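Local atomic coordinates of CD160 antigen (Homo sapiens, PDB entry 6NGG), a protein that acts as an immunoglobulin-domain receptor on NK and T cells, binding MHC class I molecules and TNFRSF14 to deliver stimulatory or inhibitory signals. Residues Ser40-Ser44 with Pro45-Leu49. The protein carries 1 engineered substitution. Sequence-based numbering, arbitrary orientation.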
ATOM      1  N   SER A  40       9.899 -11.061  -6.316  1.00 26.91           N
ATOM      2  CA  SER A  40      10.966 -11.666  -5.521  1.00 31.75           C
ATOM      3  C   SER A  40      12.066 -10.673  -5.604  1.00 28.70           C
ATOM      4  O   SER A  40      12.801 -10.684  -6.545  1.00 30.64           O
ATOM      5  CB  SER A  40      11.388 -13.079  -5.993  1.00 35.07           C
ATOM      6  OG  SER A  40      11.352 -13.106  -7.362  1.00 35.37           O
ATOM      7  N   GLY A  41      12.078  -9.740  -4.664  1.00 31.06           N
ATOM      8  CA  GLY A  41      13.225  -8.826  -4.487  1.00 32.37           C
ATOM      9  C   GLY A  41      13.352  -7.666  -5.439  1.00 30.61           C
ATOM     10  O   GLY A  41      14.322  -6.918  -5.341  1.00 29.24           O
ATOM     11  N   ASP A  42      12.378  -7.460  -6.332  1.00 29.92           N
ATOM     12  CA  ASP A  42      12.400  -6.257  -7.225  1.00 28.02           C
ATOM     13  C   ASP A  42      11.150  -5.358  -7.091  1.00 28.28           C
ATOM     14  O   ASP A  42      10.692  -4.780  -8.096  1.00 26.43           O
ATOM     15  CB  ASP A  42      12.613  -6.704  -8.688  1.00 32.03           C
ATOM     16  CG  ASP A  42      11.452  -7.589  -9.209  1.00 31.16           C
ATOM     17  OD1 ASP A  42      10.520  -7.895  -8.445  1.00 30.03           O
ATOM     18  OD2 ASP A  42      11.418  -7.944 -10.388  1.00 31.49           O
ATOM     19  N   CYS A  43      10.601  -5.250  -5.872  1.00 24.62           N
ATOM     20  CA  CYS A  43       9.431  -4.418  -5.648  1.00 23.82           C
ATOM     21  C   CYS A  43       9.903  -2.987  -5.785  1.00 24.19           C
ATOM     22  O   CYS A  43      10.801  -2.567  -5.073  1.00 26.51           O
ATOM     23  CB  CYS A  43       8.813  -4.629  -4.274  1.00 25.02           C
ATOM     24  SG  CYS A  43       7.356  -3.538  -3.958  1.00 31.71           S
ATOM     25  N   SER A  44       9.290  -2.255  -6.692  1.00 22.33           N
ATOM     26  CA  SER A  44       9.576  -0.850  -6.920  1.00 22.59           C
ATOM     27  C   SER A  44       8.338  -0.178  -7.436  1.00 20.17           C
ATOM     28  O   SER A  44       7.371  -0.852  -7.848  1.00 18.50           O
ATOM     29  CB  SER A  44      10.691  -0.700  -7.959  1.00 26.16           C
ATOM     30  OG  SER A  44      10.285  -1.256  -9.160  1.00 25.22           O
ATOM     31  N   PRO A  45       8.395   1.135  -7.589  1.00 20.91           N
ATOM     32  CA  PRO A  45       7.265   1.759  -8.251  1.00 21.14           C
ATOM     33  C   PRO A  45       7.012   1.202  -9.674  1.00 20.76           C
ATOM     34  O   PRO A  45       5.870   0.947 -10.034  1.00 19.86           O
ATOM     35  CB  PRO A  45       7.628   3.257  -8.208  1.00 20.98           C
ATOM     36  CG  PRO A  45       8.332   3.351  -6.945  1.00 21.49           C
ATOM     37  CD  PRO A  45       9.235   2.144  -6.921  1.00 22.06           C
ATOM     38  N   GLU A  46       8.057   0.863 -10.396  1.00 21.86           N
ATOM     39  CA  GLU A  46       7.886   0.339 -11.768  1.00 22.64           C
ATOM     40  C   GLU A  46       7.262  -1.066 -11.806  1.00 22.06           C
ATOM     41  O   GLU A  46       6.646  -1.443 -12.807  1.00 19.28           O
ATOM     42  CB  GLU A  46       9.253   0.233 -12.477  1.00 28.86           C
ATOM     43  CG  GLU A  46       9.941   1.549 -12.808  1.00 34.49           C
ATOM     44  CD  GLU A  46      10.328   2.408 -11.583  1.00 40.94           C
ATOM     45  OE1 GLU A  46      10.046   3.640 -11.648  1.00 45.58           O
ATOM     46  OE2 GLU A  46      10.894   1.883 -10.568  1.00 37.85           O
ATOM     47  N   THR A  47       7.460  -1.866 -10.763  1.00 17.96           N
ATOM     48  CA  THR A  47       6.826  -3.198 -10.708  1.00 18.86           C
ATOM     49  C   THR A  47       5.547  -3.265  -9.868  1.00 19.36           C
ATOM     50  O   THR A  47       5.031  -4.365  -9.634  1.00 20.37           O
ATOM     51  CB  THR A  47       7.827  -4.261 -10.228  1.00 18.09           C
ATOM     52  OG1 THR A  47       8.327  -3.928  -8.924  1.00 18.78           O
ATOM     53  CG2 THR A  47       9.004  -4.360 -11.182  1.00 18.30           C
ATOM     54  N   SER A  48       5.027  -2.115  -9.443  1.00 18.96           N
ATOM     55  CA  SER A  48       3.918  -2.049  -8.490  1.00 18.99           C
ATOM     56  C   SER A  48       2.596  -2.122  -9.174  1.00 18.28           C
ATOM     57  O   SER A  48       2.459  -1.654 -10.285  1.00 18.83           O
ATOM     58  CB  SER A  48       3.943  -0.712  -7.685  1.00 18.73           C
ATOM     59  OG  SER A  48       3.635   0.433  -8.515  1.00 18.77           O
ATOM     60  N   LEU A  49       1.590  -2.579  -8.457  1.00 18.44           N
ATOM     61  CA  LEU A  49       0.187  -2.463  -8.923  1.00 18.52           C
ATOM     62  C   LEU A  49      -0.330  -1.048  -8.852  1.00 20.32           C
ATOM     63  O   LEU A  49      -1.222  -0.685  -9.594  1.00 18.80           O
ATOM     64  CB  LEU A  49      -0.727  -3.314  -8.089  1.00 19.11           C
ATOM     65  CG  LEU A  49      -0.368  -4.791  -8.027  1.00 20.81           C
ATOM     66  CD1 LEU A  49      -1.327  -5.503  -7.108  1.00 22.80           C
ATOM     67  CD2 LEU A  49      -0.396  -5.396  -9.415  1.00 21.29           C
TER
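Thr-47 folds back on Asp-42 through a side-chain hydrogen bond. Its OG1 donates to Asp-42 O at 2.6 Å, tilted 19° from the carbonyl plane. With chi1 of Thr-47 near 59°, OG1 is tucked in between the residue's own N and C. The methyl CG2 lies beside the same carbonyl, 3.5 Å from Asp-42 O.

Ser-44 to Thr-47 form a type I beta turn, closed by a weak bond from Thr-47 N to Ser-44 O at 3.1 Å. Thr-47 N gives a second weak bond, to Ser-44 OG at 3.3 Å. Ser-44 OG also gives Glu-46 OE2 a weak bond of 3.5 Å; the glutamate chain, bent at chi2 (63°), turns OE2 back. In a second, overlapping type I turn, residues 45-48, Pro-45 O accepts from Ser-48 N and Ser-48 OG, the latter at 2.8 Å.

Ser-44 CB and Pro-45 CD, on either side of the linking peptide bond, are close at 3.4 Å.

This surface turn lies in the loop linking strands 31-37 and 50-52 of the V-type immunoglobulin domain. Cys-43 ties it to strand 31-37 through a disulfide with Cys-36. Pro-45 packs on Val-32 and Phe-34 of that strand and on Arg-90 of strand 83-91.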